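Methyltransferase (Streptococcus pyogenes, PDB 2ESR) is probably an S-adenosylmethionine-dependent methyltransferase of the family that includes RsmD, which methylates a guanine of 16S ribosomal RNA. Local coordinates at residues A21-I26 with L103-P108; A117-L122 with V134-D139; G44-A49 with A57-K62. All coordinates share one frame; numbering follows the deposited sequence.

Contact 1: residues A21-I26 with L103-P108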
ATOM      1  N   ALA A  21     -12.963 -18.375  14.363  1.00 35.27           N
ATOM      2  CA  ALA A  21     -14.241 -18.720  13.749  1.00 34.11           C
ATOM      3  C   ALA A  21     -14.347 -18.107  12.356  1.00 32.41           C
ATOM      4  O   ALA A  21     -14.696 -18.785  11.391  1.00 33.71           O
ATOM      5  CB  ALA A  21     -15.381 -18.225  14.618  1.00 34.73           C
ATOM      6  N   ILE A  22     -14.050 -16.817  12.259  1.00 28.18           N
ATOM      7  CA  ILE A  22     -14.113 -16.128  10.982  1.00 26.09           C
ATOM      8  C   ILE A  22     -13.228 -16.810   9.943  1.00 24.01           C
ATOM      9  O   ILE A  22     -13.670 -17.119   8.839  1.00 21.81           O
ATOM     10  CB  ILE A  22     -13.665 -14.660  11.127  1.00 27.90           C
ATOM     11  CG1 ILE A  22     -14.680 -13.899  11.987  1.00 29.58           C
ATOM     12  CG2 ILE A  22     -13.504 -14.022   9.751  1.00 28.32           C
ATOM     13  CD1 ILE A  22     -14.308 -12.447  12.251  1.00 29.02           C
ATOM     14  N   PHE A  23     -11.976 -17.062  10.298  1.00 24.02           N
ATOM     15  CA  PHE A  23     -11.078 -17.668   9.338  1.00 23.99           C
ATOM     16  C   PHE A  23     -11.372 -19.114   8.999  1.00 25.45           C
ATOM     17  O   PHE A  23     -10.915 -19.608   7.971  1.00 24.86           O
ATOM     18  CB  PHE A  23      -9.631 -17.458   9.782  1.00 25.04           C
ATOM     19  CG  PHE A  23      -9.146 -16.064   9.516  1.00 24.89           C
ATOM     20  CD1 PHE A  23      -8.787 -15.681   8.224  1.00 24.12           C
ATOM     21  CD2 PHE A  23      -9.136 -15.108  10.526  1.00 27.38           C
ATOM     22  CE1 PHE A  23      -8.431 -14.370   7.938  1.00 24.32           C
ATOM     23  CE2 PHE A  23      -8.782 -13.787  10.253  1.00 26.92           C
ATOM     24  CZ  PHE A  23      -8.428 -13.418   8.950  1.00 24.55           C
ATOM     25  N   ASN A  24     -12.147 -19.789   9.842  1.00 25.97           N
ATOM     26  CA  ASN A  24     -12.519 -21.167   9.546  1.00 28.97           C
ATOM     27  C   ASN A  24     -13.610 -21.112   8.486  1.00 28.18           C
ATOM     28  O   ASN A  24     -13.867 -22.088   7.781  1.00 29.65           O
ATOM     29  CB  ASN A  24     -13.038 -21.886  10.796  1.00 29.70           C
ATOM     30  CG  ASN A  24     -11.923 -22.314  11.721  1.00 34.09           C
ATOM     31  OD1 ASN A  24     -10.846 -22.704  11.265  1.00 34.90           O
ATOM     32  ND2 ASN A  24     -12.175 -22.263  13.026  1.00 36.10           N
HETATM   33  N   MSE A  25     -14.243 -19.952   8.375  1.00 27.76           N
HETATM   34  CA  MSE A  25     -15.303 -19.747   7.396  1.00 27.20           C
HETATM   35  C   MSE A  25     -14.740 -19.472   6.010  1.00 27.22           C
HETATM   36  O   MSE A  25     -15.236 -19.995   5.010  1.00 29.26           O
HETATM   37  CB  MSE A  25     -16.167 -18.548   7.781  1.00 28.69           C
HETATM   38  CG  MSE A  25     -17.033 -18.710   9.000  1.00 31.41           C
HETATM   39 SE   MSE A  25     -17.987 -17.051   9.308  1.00 35.68          SE
HETATM   40  CE  MSE A  25     -19.078 -17.022   7.713  1.00 29.73           C
ATOM     41  N   ILE A  26     -13.702 -18.642   5.960  1.00 25.06           N
ATOM     42  CA  ILE A  26     -13.101 -18.237   4.696  1.00 24.10           C
ATOM     43  C   ILE A  26     -11.725 -18.798   4.383  1.00 22.74           C
ATOM     44  O   ILE A  26     -11.256 -18.680   3.254  1.00 23.08           O
ATOM     45  CB  ILE A  26     -12.977 -16.710   4.622  1.00 22.95           C
ATOM     46  CG1 ILE A  26     -11.992 -16.227   5.693  1.00 24.21           C
ATOM     47  CG2 ILE A  26     -14.341 -16.069   4.829  1.00 27.38           C
ATOM     48  CD1 ILE A  26     -11.638 -14.758   5.583  1.00 24.18           C
ATOM     49  N   LEU A 103      -9.384 -10.353  -0.937  1.00 16.45           N
ATOM     50  CA  LEU A 103     -10.105 -10.464   0.322  1.00 16.84           C
ATOM     51  C   LEU A 103     -10.325  -9.060   0.872  1.00 16.74           C
ATOM     52  O   LEU A 103      -9.384  -8.291   1.038  1.00 18.47           O
ATOM     53  CB  LEU A 103      -9.287 -11.305   1.310  1.00 16.82           C
ATOM     54  CG  LEU A 103      -9.798 -11.504   2.746  1.00 17.89           C
ATOM     55  CD1 LEU A 103     -11.203 -12.123   2.738  1.00 18.12           C
ATOM     56  CD2 LEU A 103      -8.820 -12.415   3.496  1.00 17.97           C
ATOM     57  N   VAL A 104     -11.578  -8.727   1.144  1.00 14.68           N
ATOM     58  CA  VAL A 104     -11.910  -7.412   1.653  1.00 15.78           C
ATOM     59  C   VAL A 104     -12.650  -7.550   2.974  1.00 15.61           C
ATOM     60  O   VAL A 104     -13.583  -8.337   3.083  1.00 18.14           O
ATOM     61  CB  VAL A 104     -12.812  -6.656   0.640  1.00 16.76           C
ATOM     62  CG1 VAL A 104     -13.171  -5.278   1.176  1.00 17.28           C
ATOM     63  CG2 VAL A 104     -12.092  -6.531  -0.702  1.00 17.10           C
ATOM     64  N   PHE A 105     -12.211  -6.804   3.978  1.00 15.06           N
ATOM     65  CA  PHE A 105     -12.866  -6.824   5.277  1.00 16.02           C
ATOM     66  C   PHE A 105     -13.600  -5.507   5.466  1.00 16.98           C
ATOM     67  O   PHE A 105     -13.015  -4.436   5.277  1.00 18.77           O
ATOM     68  CB  PHE A 105     -11.845  -7.014   6.400  1.00 14.71           C
ATOM     69  CG  PHE A 105     -11.268  -8.401   6.463  1.00 15.73           C
ATOM     70  CD1 PHE A 105     -12.069  -9.480   6.797  1.00 14.94           C
ATOM     71  CD2 PHE A 105      -9.931  -8.628   6.155  1.00 18.07           C
ATOM     72  CE1 PHE A 105     -11.547 -10.781   6.820  1.00 16.55           C
ATOM     73  CE2 PHE A 105      -9.396  -9.921   6.176  1.00 17.60           C
ATOM     74  CZ  PHE A 105     -10.208 -10.999   6.508  1.00 17.95           C
ATOM     75  N   LEU A 106     -14.876  -5.589   5.841  1.00 14.95           N
ATOM     76  CA  LEU A 106     -15.696  -4.396   6.046  1.00 17.72           C
ATOM     77  C   LEU A 106     -16.445  -4.463   7.369  1.00 19.26           C
ATOM     78  O   LEU A 106     -17.246  -5.368   7.595  1.00 20.60           O
ATOM     79  CB  LEU A 106     -16.736  -4.243   4.928  1.00 18.69           C
ATOM     80  CG  LEU A 106     -16.309  -4.183   3.463  1.00 19.43           C
ATOM     81  CD1 LEU A 106     -17.559  -3.968   2.605  1.00 19.75           C
ATOM     82  CD2 LEU A 106     -15.312  -3.046   3.233  1.00 22.03           C
ATOM     83  N   ASP A 107     -16.170  -3.501   8.240  1.00 20.15           N
ATOM     84  CA  ASP A 107     -16.846  -3.402   9.539  1.00 20.94           C
ATOM     85  C   ASP A 107     -16.935  -1.902   9.782  1.00 20.89           C
ATOM     86  O   ASP A 107     -16.181  -1.339  10.577  1.00 21.81           O
ATOM     87  CB  ASP A 107     -16.028  -4.074  10.645  1.00 22.24           C
ATOM     88  CG  ASP A 107     -16.757  -4.073  11.983  1.00 26.79           C
ATOM     89  OD1 ASP A 107     -16.317  -4.777  12.917  1.00 28.42           O
ATOM     90  OD2 ASP A 107     -17.773  -3.355  12.096  1.00 23.67           O
ATOM     91  N   PRO A 108     -17.870  -1.232   9.092  1.00 21.42           N
ATOM     92  CA  PRO A 108     -18.043   0.210   9.221  1.00 21.00           C
ATOM     93  C   PRO A 108     -19.180   0.684  10.106  1.00 21.14           C
ATOM     94  O   PRO A 108     -19.986  -0.110  10.594  1.00 21.25           O
ATOM     95  CB  PRO A 108     -18.273   0.628   7.780  1.00 22.26           C
ATOM     96  CG  PRO A 108     -19.203  -0.472   7.301  1.00 25.07           C
ATOM     97  CD  PRO A 108     -18.685  -1.752   7.975  1.00 22.03           C
TER

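Contact 2: residues A117-L122 with V134-D139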
ATOM      1  N   ALA A 117     -23.119   0.665   0.184  1.00 14.36           N
ATOM      2  CA  ALA A 117     -22.485   1.723  -0.589  1.00 14.10           C
ATOM      3  C   ALA A 117     -21.035   1.379  -0.921  1.00 13.20           C
ATOM      4  O   ALA A 117     -20.572   1.632  -2.030  1.00 14.15           O
ATOM      5  CB  ALA A 117     -22.541   3.037   0.185  1.00 14.67           C
ATOM      6  N   THR A 118     -20.321   0.799   0.039  1.00 13.16           N
ATOM      7  CA  THR A 118     -18.917   0.472  -0.184  1.00 15.25           C
ATOM      8  C   THR A 118     -18.724  -0.640  -1.208  1.00 14.55           C
ATOM      9  O   THR A 118     -17.855  -0.542  -2.068  1.00 15.60           O
ATOM     10  CB  THR A 118     -18.219   0.106   1.143  1.00 17.34           C
ATOM     11  OG1 THR A 118     -18.317   1.223   2.039  1.00 18.55           O
ATOM     12  CG2 THR A 118     -16.743  -0.212   0.912  1.00 20.10           C
ATOM     13  N   ILE A 119     -19.529  -1.697  -1.123  1.00 13.98           N
ATOM     14  CA  ILE A 119     -19.403  -2.795  -2.081  1.00 14.77           C
ATOM     15  C   ILE A 119     -19.780  -2.302  -3.477  1.00 17.62           C
ATOM     16  O   ILE A 119     -19.153  -2.677  -4.472  1.00 16.44           O
ATOM     17  CB  ILE A 119     -20.271  -3.998  -1.655  1.00 14.40           C
ATOM     18  CG1 ILE A 119     -19.706  -4.574  -0.349  1.00 16.31           C
ATOM     19  CG2 ILE A 119     -20.281  -5.060  -2.749  1.00 17.74           C
ATOM     20  CD1 ILE A 119     -20.484  -5.732   0.222  1.00 17.16           C
ATOM     21  N   GLU A 120     -20.798  -1.450  -3.558  1.00 17.17           N
ATOM     22  CA  GLU A 120     -21.187  -0.897  -4.851  1.00 17.88           C
ATOM     23  C   GLU A 120     -20.029  -0.080  -5.421  1.00 17.44           C
ATOM     24  O   GLU A 120     -19.730  -0.165  -6.614  1.00 18.52           O
ATOM     25  CB  GLU A 120     -22.417  -0.003  -4.705  1.00 19.73           C
ATOM     26  CG  GLU A 120     -23.708  -0.753  -4.448  1.00 24.85           C
ATOM     27  CD  GLU A 120     -24.274  -1.402  -5.702  1.00 31.14           C
ATOM     28  OE1 GLU A 120     -25.315  -2.089  -5.598  1.00 34.78           O
ATOM     29  OE2 GLU A 120     -23.686  -1.220  -6.790  1.00 35.62           O
ATOM     30  N   ALA A 121     -19.368   0.699  -4.565  1.00 16.27           N
ATOM     31  CA  ALA A 121     -18.253   1.524  -5.011  1.00 17.85           C
ATOM     32  C   ALA A 121     -17.070   0.675  -5.451  1.00 18.49           C
ATOM     33  O   ALA A 121     -16.447   0.957  -6.478  1.00 19.51           O
ATOM     34  CB  ALA A 121     -17.827   2.487  -3.910  1.00 19.05           C
ATOM     35  N   LEU A 122     -16.756  -0.358  -4.674  1.00 16.59           N
ATOM     36  CA  LEU A 122     -15.641  -1.245  -5.010  1.00 18.04           C
ATOM     37  C   LEU A 122     -15.889  -1.941  -6.343  1.00 19.77           C
ATOM     38  O   LEU A 122     -14.969  -2.090  -7.158  1.00 19.28           O
ATOM     39  CB  LEU A 122     -15.450  -2.297  -3.920  1.00 17.49           C
ATOM     40  CG  LEU A 122     -14.873  -1.828  -2.583  1.00 15.51           C
ATOM     41  CD1 LEU A 122     -15.034  -2.924  -1.550  1.00 17.18           C
ATOM     42  CD2 LEU A 122     -13.389  -1.445  -2.768  1.00 18.91           C
ATOM     43  N   VAL A 134     -15.744 -10.792   0.157  1.00 16.65           N
ATOM     44  CA  VAL A 134     -15.960  -9.548   0.896  1.00 17.07           C
ATOM     45  C   VAL A 134     -16.608  -9.982   2.209  1.00 17.71           C
ATOM     46  O   VAL A 134     -17.776 -10.408   2.251  1.00 17.31           O
ATOM     47  CB  VAL A 134     -16.882  -8.569   0.137  1.00 16.40           C
ATOM     48  CG1 VAL A 134     -17.079  -7.297   0.964  1.00 21.10           C
ATOM     49  CG2 VAL A 134     -16.249  -8.199  -1.198  1.00 18.35           C
ATOM     50  N   VAL A 135     -15.821  -9.895   3.273  1.00 16.86           N
ATOM     51  CA  VAL A 135     -16.232 -10.313   4.603  1.00 17.77           C
ATOM     52  C   VAL A 135     -16.713  -9.155   5.448  1.00 17.76           C
ATOM     53  O   VAL A 135     -15.961  -8.222   5.739  1.00 18.46           O
ATOM     54  CB  VAL A 135     -15.058 -11.010   5.327  1.00 16.95           C
ATOM     55  CG1 VAL A 135     -15.494 -11.489   6.689  1.00 18.28           C
ATOM     56  CG2 VAL A 135     -14.558 -12.178   4.486  1.00 18.85           C
ATOM     57  N   CYS A 136     -17.970  -9.240   5.864  1.00 18.36           N
ATOM     58  CA  CYS A 136     -18.585  -8.201   6.665  1.00 20.00           C
ATOM     59  C   CYS A 136     -18.876  -8.678   8.073  1.00 21.16           C
ATOM     60  O   CYS A 136     -19.531  -9.697   8.258  1.00 22.12           O
ATOM     61  CB  CYS A 136     -19.898  -7.763   6.022  1.00 20.89           C
ATOM     62  SG  CYS A 136     -19.759  -7.315   4.280  1.00 22.44           S
ATOM     63  N   GLU A 137     -18.384  -7.946   9.065  1.00 22.31           N
ATOM     64  CA  GLU A 137     -18.656  -8.301  10.457  1.00 24.12           C
ATOM     65  C   GLU A 137     -19.546  -7.185  10.983  1.00 22.98           C
ATOM     66  O   GLU A 137     -19.200  -6.004  10.882  1.00 24.58           O
ATOM     67  CB  GLU A 137     -17.359  -8.391  11.268  1.00 27.40           C
ATOM     68  CG  GLU A 137     -17.593  -8.745  12.734  1.00 33.86           C
ATOM     69  CD  GLU A 137     -16.309  -9.073  13.473  1.00 37.65           C
ATOM     70  OE1 GLU A 137     -15.293  -8.383  13.236  1.00 41.44           O
ATOM     71  OE2 GLU A 137     -16.321 -10.014  14.297  1.00 39.87           O
ATOM     72  N   THR A 138     -20.698  -7.556  11.528  1.00 20.53           N
ATOM     73  CA  THR A 138     -21.659  -6.575  12.034  1.00 22.04           C
ATOM     74  C   THR A 138     -22.352  -7.102  13.282  1.00 22.50           C
ATOM     75  O   THR A 138     -22.078  -8.211  13.729  1.00 23.11           O
ATOM     76  CB  THR A 138     -22.767  -6.322  11.005  1.00 23.41           C
ATOM     77  OG1 THR A 138     -23.569  -7.508  10.887  1.00 23.96           O
ATOM     78  CG2 THR A 138     -22.170  -6.000   9.641  1.00 25.02           C
ATOM     79  N   ASP A 139     -23.252  -6.303  13.847  1.00 25.24           N
ATOM     80  CA  ASP A 139     -24.002  -6.759  15.008  1.00 26.94           C
ATOM     81  C   ASP A 139     -24.898  -7.871  14.473  1.00 28.74           C
ATOM     82  O   ASP A 139     -25.197  -7.907  13.279  1.00 27.00           O
ATOM     83  CB  ASP A 139     -24.858  -5.635  15.600  1.00 28.63           C
ATOM     84  CG  ASP A 139     -24.025  -4.554  16.269  1.00 28.80           C
ATOM     85  OD1 ASP A 139     -22.851  -4.815  16.613  1.00 30.43           O
ATOM     86  OD2 ASP A 139     -24.558  -3.443  16.469  1.00 33.99           O
TER

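Contact 3: residues G44-A49 with A57-K62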
ATOM      1  N   GLY A  44      -6.808  -6.033  13.190  1.00 25.21           N
ATOM      2  CA  GLY A  44      -6.731  -7.443  13.538  1.00 25.02           C
ATOM      3  C   GLY A  44      -7.035  -8.447  12.438  1.00 23.80           C
ATOM      4  O   GLY A  44      -6.331  -9.445  12.301  1.00 23.58           O
ATOM      5  N   LEU A  45      -8.075  -8.196  11.648  1.00 23.29           N
ATOM      6  CA  LEU A  45      -8.432  -9.122  10.577  1.00 22.87           C
ATOM      7  C   LEU A  45      -7.395  -9.166   9.461  1.00 21.42           C
ATOM      8  O   LEU A  45      -7.028 -10.243   8.999  1.00 19.75           O
ATOM      9  CB  LEU A  45      -9.801  -8.761   9.997  1.00 24.36           C
ATOM     10  CG  LEU A  45     -10.962  -8.955  10.979  1.00 27.08           C
ATOM     11  CD1 LEU A  45     -12.267  -8.532  10.327  1.00 29.93           C
ATOM     12  CD2 LEU A  45     -11.023 -10.421  11.406  1.00 27.40           C
ATOM     13  N   ALA A  46      -6.918  -8.001   9.036  1.00 20.68           N
ATOM     14  CA  ALA A  46      -5.923  -7.952   7.970  1.00 21.42           C
ATOM     15  C   ALA A  46      -4.636  -8.653   8.396  1.00 22.17           C
ATOM     16  O   ALA A  46      -4.042  -9.408   7.628  1.00 20.86           O
ATOM     17  CB  ALA A  46      -5.625  -6.501   7.591  1.00 22.40           C
ATOM     18  N   ILE A  47      -4.213  -8.401   9.630  1.00 22.43           N
ATOM     19  CA  ILE A  47      -2.992  -9.000  10.151  1.00 23.19           C
ATOM     20  C   ILE A  47      -3.108 -10.522  10.230  1.00 22.27           C
ATOM     21  O   ILE A  47      -2.201 -11.242   9.823  1.00 23.31           O
ATOM     22  CB  ILE A  47      -2.661  -8.424  11.542  1.00 24.37           C
ATOM     23  CG1 ILE A  47      -2.419  -6.916  11.416  1.00 24.75           C
ATOM     24  CG2 ILE A  47      -1.441  -9.125  12.133  1.00 26.42           C
ATOM     25  CD1 ILE A  47      -2.217  -6.206  12.729  1.00 28.03           C
ATOM     26  N   GLU A  48      -4.235 -11.010  10.730  1.00 21.24           N
ATOM     27  CA  GLU A  48      -4.426 -12.452  10.839  1.00 22.32           C
ATOM     28  C   GLU A  48      -4.486 -13.085   9.452  1.00 19.71           C
ATOM     29  O   GLU A  48      -3.946 -14.168   9.238  1.00 21.82           O
ATOM     30  CB  GLU A  48      -5.703 -12.758  11.622  1.00 23.65           C
ATOM     31  CG  GLU A  48      -5.967 -14.235  11.876  1.00 28.20           C
ATOM     32  CD  GLU A  48      -4.857 -14.917  12.657  1.00 32.66           C
ATOM     33  OE1 GLU A  48      -4.304 -14.292  13.589  1.00 34.63           O
ATOM     34  OE2 GLU A  48      -4.548 -16.088  12.352  1.00 33.69           O
ATOM     35  N   ALA A  49      -5.111 -12.397   8.499  1.00 20.43           N
ATOM     36  CA  ALA A  49      -5.224 -12.923   7.141  1.00 17.94           C
ATOM     37  C   ALA A  49      -3.847 -13.086   6.511  1.00 19.20           C
ATOM     38  O   ALA A  49      -3.587 -14.058   5.809  1.00 19.47           O
ATOM     39  CB  ALA A  49      -6.089 -12.000   6.279  1.00 18.87           C
ATOM     40  N   ALA A  57      -1.443  -6.442   2.607  1.00 21.80           N
ATOM     41  CA  ALA A  57      -2.710  -5.846   2.996  1.00 21.02           C
ATOM     42  C   ALA A  57      -2.660  -4.335   2.971  1.00 21.46           C
ATOM     43  O   ALA A  57      -1.643  -3.727   3.307  1.00 23.55           O
ATOM     44  CB  ALA A  57      -3.091  -6.304   4.385  1.00 20.08           C
ATOM     45  N   VAL A  58      -3.761  -3.734   2.551  1.00 18.44           N
ATOM     46  CA  VAL A  58      -3.875  -2.287   2.555  1.00 19.39           C
ATOM     47  C   VAL A  58      -4.936  -2.055   3.612  1.00 19.53           C
ATOM     48  O   VAL A  58      -6.017  -2.642   3.545  1.00 19.77           O
ATOM     49  CB  VAL A  58      -4.373  -1.715   1.210  1.00 18.42           C
ATOM     50  CG1 VAL A  58      -4.694  -0.221   1.375  1.00 18.87           C
ATOM     51  CG2 VAL A  58      -3.318  -1.901   0.137  1.00 22.41           C
ATOM     52  N   LEU A  59      -4.618  -1.237   4.607  1.00 17.90           N
ATOM     53  CA  LEU A  59      -5.569  -0.931   5.666  1.00 20.37           C
ATOM     54  C   LEU A  59      -5.925   0.547   5.602  1.00 20.21           C
ATOM     55  O   LEU A  59      -5.050   1.389   5.411  1.00 19.94           O
ATOM     56  CB  LEU A  59      -4.973  -1.249   7.043  1.00 22.01           C
ATOM     57  CG  LEU A  59      -4.706  -2.713   7.409  1.00 24.52           C
ATOM     58  CD1 LEU A  59      -3.527  -3.253   6.603  1.00 27.68           C
ATOM     59  CD2 LEU A  59      -4.417  -2.808   8.896  1.00 26.99           C
ATOM     60  N   VAL A  60      -7.208   0.860   5.744  1.00 18.60           N
ATOM     61  CA  VAL A  60      -7.646   2.247   5.728  1.00 20.25           C
ATOM     62  C   VAL A  60      -8.376   2.512   7.033  1.00 21.29           C
ATOM     63  O   VAL A  60      -9.341   1.830   7.356  1.00 20.33           O
ATOM     64  CB  VAL A  60      -8.614   2.548   4.565  1.00 20.31           C
ATOM     65  CG1 VAL A  60      -8.941   4.044   4.543  1.00 20.43           C
ATOM     66  CG2 VAL A  60      -8.001   2.119   3.242  1.00 21.22           C
ATOM     67  N   GLU A  61      -7.897   3.495   7.785  1.00 22.87           N
ATOM     68  CA  GLU A  61      -8.503   3.845   9.062  1.00 26.09           C
ATOM     69  C   GLU A  61      -8.257   5.322   9.305  1.00 28.99           C
ATOM     70  O   GLU A  61      -7.113   5.769   9.305  1.00 31.04           O
ATOM     71  CB  GLU A  61      -7.884   3.005  10.187  1.00 26.27           C
ATOM     72  CG  GLU A  61      -8.376   3.365  11.585  1.00 28.16           C
ATOM     73  CD  GLU A  61      -9.886   3.285  11.707  1.00 31.29           C
ATOM     74  OE1 GLU A  61     -10.449   2.196  11.455  1.00 31.78           O
ATOM     75  OE2 GLU A  61     -10.509   4.312  12.053  1.00 31.32           O
ATOM     76  N   LYS A  62      -9.338   6.072   9.507  1.00 30.59           N
ATOM     77  CA  LYS A  62      -9.253   7.513   9.727  1.00 34.58           C
ATOM     78  C   LYS A  62      -8.953   7.967  11.156  1.00 35.47           C
ATOM     79  O   LYS A  62      -8.371   9.035  11.357  1.00 36.15           O
ATOM     80  CB  LYS A  62     -10.546   8.184   9.254  1.00 36.23           C
ATOM     81  CG  LYS A  62     -10.363   9.119   8.070  1.00 41.77           C
ATOM     82  CD  LYS A  62      -9.317  10.190   8.365  1.00 44.08           C
ATOM     83  CE  LYS A  62      -9.114  11.114   7.178  1.00 44.22           C
ATOM     84  NZ  LYS A  62      -7.984  12.051   7.406  1.00 46.52           N
TER

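Contact 1: residues A21-I26 with L103-P108
Phe105 and Ile26 bring helix 21-26 and strand 103-106 together, along with Phe23 and Leu103. The two axes run 144° apart in direction and come no closer than 12.7 Å, so the gap is crossed by side chains. Take Phe105 from its root. Its side chain packs on Val35 and Asp37 of the neighbouring strand 34-38. With CG anti to the carbonyl carbon (chi1 -72°), the ring leaves the strand toward the helix. Phe105 CD1 lies 3.7 Å from Leu45 CD1. Phe105 CE1 then reaches Ile26 CD1 at 4.2 Å. At the tip, Phe105 CZ meets Phe23 CZ at 3.9 Å, and Phe23 CE1 is only slightly further off. The two side chains cross at about a right angle, meeting at CZ.

Ile26 adds a second point of touch. Its CG1 stands between the backbone N and the carbonyl carbon (chi1 65°), which sends the branch toward the strand. Ile26 CD1 touches Leu103 CD1 at 3.9 Å and also brushes Phe105 CZ, so one methyl serves both strand residues. Phe23 rests in addition on Glu48 and Ala49 of helix 44-51. All four residues are buried and apolar. This is the hydrophobic layer between a central parallel strand and a flanking helix, as found in the Rossmann-like alpha/beta fold of class I methyltransferases.

Contact 2: residues A117-L122 with V134-D139
Helix 117-122 and strand 134-139 approach most closely in their backbones at Ile119 and Val134, whose CA atoms are 8.1 Å apart, a spacing that their side chains bridge. Ile119 does nearly all the work on the helix side. Its CG1 branch is anti to the carbonyl carbon (chi1 -66°) and the chain then runs on extended, which carries CD1 out over the strand. There Ile119 CD1 meets Val134 CG1 at 3.8 Å. The methylene behind it also takes part, with Ile119 CG1 to Val134 CG1 at 4.0 Å, so a single valine methyl lies against the last two carbons of the isoleucine. The two side chains pass each other aslant.

Further along the strand, Cys136 points to the same side, and its SG stands 4.4 Å from Ile119 CD1, a looser contact of sulfur with methyl. Leu106 of strand 101-106 and Tyr167 of strand 162-169 both touch Ile119 and Val134, and enclose the pair from the adjoining strands.

Strand 101-106, helix 111-124 and strand 132-139 form a beta-alpha-beta crossover between parallel neighbours, and this contact packs the helix against the second of its strands. Aliphatic carbon and a thiol sulfur make up the whole interface, so it depends on burial and fit, and nothing in it fixes direction as a polar bond would.

Contact 3: residues G44-A49 with A57-K62
Gly44 O is held by two donors: the backbone N of Glu48, 3.1 Å away within the same helix, and NH1 of Arg19. A second helical bond, Ala49 N to Leu45 O at 2.9 Å, firms up the same turn, and from that turn Ala46 presents its methyl to strand 57-60. The backbones come close here, with the CA atoms of Ala46 and Ala57 only 6.3 Å apart, as the smallness of both side chains allows.

Ala46 CB lies against the fork of Leu59. Ala46 CB is 3.9 Å from Leu59 CG, and CD1 and CD2 of that leucine follow at 4.0 and 4.1 Å, so the methyl sits almost equally near the branch carbon and both of its tips. Leu59 has CG anti to its carbonyl carbon (chi1 -68°), which sets the branch carbon against Ala46 CB. Two residues earlier, on the same face of the strand, Ala57 CB touches Ala46 CB at 4.1 Å, methyl on methyl. Ile70 of helix 64-75 packs on Leu59 as well.

The helix and strand belong to the beta-alpha-beta unit that opens with strand 34-38. Ala46 fits a Rossmann-type GxGxxA pattern with Gly41 and Gly43, consistent with the cofactor loop of S-adenosylmethionine-dependent enzymes. Just past the strand, Glu61 accepts from Gly41 N through OE1 and from Asn63 N through OE2. Between helix and strand the chemistry is apolar: the two alanine methyls allow the close approach, the Leu59 branch supplies the rest, and Glu61 to Gly41 is the polar tie alongside.

All three contacts are buried and apolar, and each sets a helix against the same mixed sheet. Contacts 2 and 3 each lie within one beta-alpha-beta unit, while contact 1 joins the early helix 19-26 to a strand far along the chain. Strands 101-106 and 132-139 are neighbours, so contacts 1 and 2 share a seam, probably hydrogen-bonded from Val104 O to Val135 N at 2.7 Å. Phe23 CE2 packs on Glu48 CG, bringing contact 1 against the helix of contact 3. Contact 1 spans its gap with aromatic rings and long aliphatics, contact 2 with branched aliphatics and the Cys136 sulfur, contact 3 with alanine methyls and one leucine; contact 3 adjoins the glycine-rich loop.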